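Local atomic coordinates of calmodulin, putative (Entamoeba histolytica, PDB entry 4OCI), a protein that binds calcium through an EF-hand loop and takes part in initiating phagocytosis of human erythrocytes by the amoeba. Residues Leu35-Glu40 with Thr71-Lys76. Sequence-based numbering, arbitrary orientation.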
ATOM      1  N   LEU A  35       3.223 -16.894  -3.133  1.00 30.26           N
ATOM      2  CA  LEU A  35       2.524 -17.904  -2.361  1.00 30.17           C
ATOM      3  C   LEU A  35       1.070 -18.101  -2.745  1.00 31.63           C
ATOM      4  O   LEU A  35       0.441 -19.016  -2.254  1.00 33.00           O
ATOM      5  CB  LEU A  35       2.651 -17.589  -0.852  1.00 29.22           C
ATOM      6  CG  LEU A  35       4.075 -17.600  -0.343  1.00 29.93           C
ATOM      7  CD1 LEU A  35       4.192 -17.128   1.120  1.00 30.02           C
ATOM      8  CD2 LEU A  35       4.717 -18.972  -0.546  1.00 28.65           C
ATOM      9  N   GLY A  36       0.513 -17.266  -3.616  1.00 32.07           N
ATOM     10  CA  GLY A  36      -0.751 -17.574  -4.233  1.00 33.03           C
ATOM     11  C   GLY A  36      -1.895 -16.604  -3.928  1.00 33.31           C
ATOM     12  O   GLY A  36      -2.983 -16.729  -4.524  1.00 34.16           O
ATOM     13  N   VAL A  37      -1.650 -15.619  -3.072  1.00 31.08           N
ATOM     14  CA  VAL A  37      -2.683 -14.643  -2.698  1.00 30.42           C
ATOM     15  C   VAL A  37      -3.082 -13.779  -3.898  1.00 30.76           C
ATOM     16  O   VAL A  37      -2.217 -13.313  -4.648  1.00 31.63           O
ATOM     17  CB  VAL A  37      -2.239 -13.791  -1.458  1.00 30.50           C
ATOM     18  CG1 VAL A  37      -3.160 -12.640  -1.225  1.00 28.16           C
ATOM     19  CG2 VAL A  37      -2.187 -14.697  -0.189  1.00 29.25           C
ATOM     20  N   VAL A  38      -4.393 -13.678  -4.115  1.00 30.57           N
ATOM     21  CA  VAL A  38      -5.003 -12.877  -5.168  1.00 30.40           C
ATOM     22  C   VAL A  38      -5.791 -11.776  -4.511  1.00 28.43           C
ATOM     23  O   VAL A  38      -6.840 -12.011  -3.921  1.00 28.67           O
ATOM     24  CB  VAL A  38      -5.965 -13.694  -6.085  1.00 30.90           C
ATOM     25  CG1 VAL A  38      -6.803 -12.736  -6.912  1.00 33.47           C
ATOM     26  CG2 VAL A  38      -5.186 -14.558  -7.044  1.00 35.16           C
HETATM   27  N   MSE A  39      -5.266 -10.555  -4.593  1.00 26.60           N
HETATM   28  CA  MSE A  39      -5.931  -9.401  -4.000  1.00 25.03           C
HETATM   29  C   MSE A  39      -5.232  -8.071  -4.352  1.00 22.67           C
HETATM   30  O   MSE A  39      -4.147  -8.092  -4.882  1.00 20.88           O
HETATM   31  CB  MSE A  39      -6.036  -9.586  -2.458  1.00 27.56           C
HETATM   32  CG  MSE A  39      -4.821  -9.239  -1.709  1.00 31.20           C
HETATM   33 SE   MSE A  39      -4.948  -9.534   0.263  1.00 44.34          SE
HETATM   34  CE  MSE A  39      -6.703  -8.862   0.848  1.00 41.47           C
ATOM     35  N   GLU A  40      -5.897  -6.925  -4.082  1.00 21.51           N
ATOM     36  CA  GLU A  40      -5.439  -5.627  -4.502  1.00 22.11           C
ATOM     37  C   GLU A  40      -4.142  -5.354  -3.791  1.00 21.50           C
ATOM     38  O   GLU A  40      -4.034  -5.639  -2.617  1.00 21.27           O
ATOM     39  CB  GLU A  40      -6.390  -4.527  -4.053  1.00 22.96           C
ATOM     40  CG  GLU A  40      -7.705  -4.615  -4.662  1.00 33.54           C
ATOM     41  CD  GLU A  40      -8.802  -4.361  -3.665  1.00 49.02           C
ATOM     42  OE1 GLU A  40      -9.839  -3.777  -4.083  1.00 56.85           O
ATOM     43  OE2 GLU A  40      -8.659  -4.759  -2.473  1.00 54.48           O
ATOM     44  N   THR A  71      -7.197 -16.276   4.366  1.00 43.42           N
ATOM     45  CA  THR A  71      -8.630 -16.350   4.623  1.00 47.15           C
ATOM     46  C   THR A  71      -9.338 -15.270   3.860  1.00 48.11           C
ATOM     47  O   THR A  71     -10.315 -15.543   3.162  1.00 49.81           O
ATOM     48  CB  THR A  71      -8.989 -16.279   6.170  1.00 47.28           C
ATOM     49  OG1 THR A  71      -8.853 -14.938   6.675  1.00 50.56           O
ATOM     50  CG2 THR A  71      -8.087 -17.227   6.976  1.00 47.06           C
ATOM     51  N   LYS A  72      -8.832 -14.042   3.971  1.00 48.72           N
ATOM     52  CA  LYS A  72      -9.432 -12.873   3.291  1.00 49.24           C
ATOM     53  C   LYS A  72      -9.381 -12.874   1.735  1.00 48.64           C
ATOM     54  O   LYS A  72      -9.701 -11.855   1.098  1.00 49.87           O
ATOM     55  CB  LYS A  72      -8.854 -11.555   3.845  1.00 48.31           C
ATOM     56  CG  LYS A  72      -9.323 -11.226   5.253  1.00 52.47           C
ATOM     57  CD  LYS A  72      -9.168  -9.737   5.579  1.00 56.93           C
ATOM     58  CE  LYS A  72      -7.697  -9.315   5.726  1.00 59.16           C
ATOM     59  NZ  LYS A  72      -7.519  -8.310   6.856  1.00 57.87           N
ATOM     60  N   SER A  73      -8.962 -13.965   1.099  1.00 47.37           N
ATOM     61  CA  SER A  73      -8.809 -13.898  -0.365  1.00 45.32           C
ATOM     62  C   SER A  73      -8.865 -15.297  -0.936  1.00 44.01           C
ATOM     63  O   SER A  73      -9.168 -16.260  -0.212  1.00 45.02           O
ATOM     64  CB  SER A  73      -7.480 -13.273  -0.712  1.00 44.43           C
ATOM     65  OG  SER A  73      -6.477 -14.159  -0.266  1.00 47.14           O
ATOM     66  N   PHE A  74      -8.546 -15.422  -2.212  1.00 41.71           N
ATOM     67  CA  PHE A  74      -8.476 -16.735  -2.818  1.00 41.45           C
ATOM     68  C   PHE A  74      -7.171 -16.824  -3.548  1.00 40.75           C
ATOM     69  O   PHE A  74      -6.442 -15.830  -3.607  1.00 39.17           O
ATOM     70  CB  PHE A  74      -9.642 -16.980  -3.795  1.00 41.54           C
ATOM     71  CG  PHE A  74      -9.915 -15.827  -4.748  1.00 40.99           C
ATOM     72  CD1 PHE A  74      -9.314 -15.789  -5.992  1.00 39.55           C
ATOM     73  CD2 PHE A  74     -10.834 -14.818  -4.412  1.00 38.22           C
ATOM     74  CE1 PHE A  74      -9.598 -14.725  -6.894  1.00 40.35           C
ATOM     75  CE2 PHE A  74     -11.101 -13.750  -5.294  1.00 37.69           C
ATOM     76  CZ  PHE A  74     -10.494 -13.714  -6.522  1.00 38.61           C
ATOM     77  N   ASN A  75      -6.870 -18.012  -4.058  1.00 40.65           N
ATOM     78  CA  ASN A  75      -5.809 -18.189  -5.039  1.00 42.10           C
ATOM     79  C   ASN A  75      -6.379 -18.528  -6.401  1.00 41.97           C
ATOM     80  O   ASN A  75      -7.571 -18.806  -6.557  1.00 40.61           O
ATOM     81  CB  ASN A  75      -4.742 -19.255  -4.627  1.00 43.86           C
ATOM     82  CG  ASN A  75      -5.328 -20.669  -4.509  1.00 48.69           C
ATOM     83  OD1 ASN A  75      -5.238 -21.491  -5.439  1.00 50.15           O
ATOM     84  ND2 ASN A  75      -5.996 -20.930  -3.364  1.00 54.64           N
ATOM     85  N   LYS A  76      -5.489 -18.490  -7.380  1.00 43.42           N
ATOM     86  CA  LYS A  76      -5.858 -18.616  -8.750  1.00 44.90           C
ATOM     87  C   LYS A  76      -6.198 -20.071  -9.045  1.00 45.47           C
ATOM     88  O   LYS A  76      -7.040 -20.303  -9.881  1.00 46.75           O
ATOM     89  CB  LYS A  76      -4.784 -18.033  -9.673  1.00 45.95           C
ATOM     90  CG  LYS A  76      -5.373 -17.534 -10.987  1.00 48.48           C
ATOM     91  CD  LYS A  76      -4.822 -16.188 -11.423  1.00 51.19           C
ATOM     92  CE  LYS A  76      -3.623 -16.337 -12.346  1.00 52.76           C
ATOM     93  NZ  LYS A  76      -3.982 -16.691 -13.744  1.00 56.23           N
TER
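Two loops of this calmodulin-like EF-hand protein, the linker between helices 25-34 and 41-50 and the connection from helix 59-71 to helix 76-86, meet where Val38 packs on Phe74. A single backbone bond joins them: Val38 N donates to Phe74 O at 3.0 Å, the acceptor carbonyl pointing almost straight at the nitrogen (170°), but the angle at the hydrogen is only 139°, so the bond is bent there. The CB of Val38 points toward 71-76. With CG1 anti to the backbone N, that methyl lies obliquely against the Phe74 ring, CG1 to CE1 3.4 Å, while CG2 turns to the backbone at Lys76, 4.0 Å from its N. The ring is brought to this methyl by a chi1 of 46°, which sets Phe74 CG between its own backbone N and carbonyl carbon. Gly36, whose positive phi closes helix 25-34 in a Schellman motif, offers its carbonyl to Asn75: the CA-H of Asn75 approaches Gly36 O, with CA 3.2 Å from the oxygen, and Asn75 CB is similarly close. The side chain of Asn75 instead caps helix 76-86, OD1 accepting from Glu78 N. Ser73 CB rests 3.5 Å from Val38 O, and Val37 CG1 lies 3.8 Å from Ser73 OG, a hydroxyl hydrogen-bonded back to Leu69 O. Val37 packs on Phe66 and selenomethionine Met39 on Leu69, both of helix 59-71. Away from the calcium and sodium sites, the contact joins an interhelical linker to the turn leading into helix 76-86, a packing of helix-connecting loops within a calmodulin-like fold.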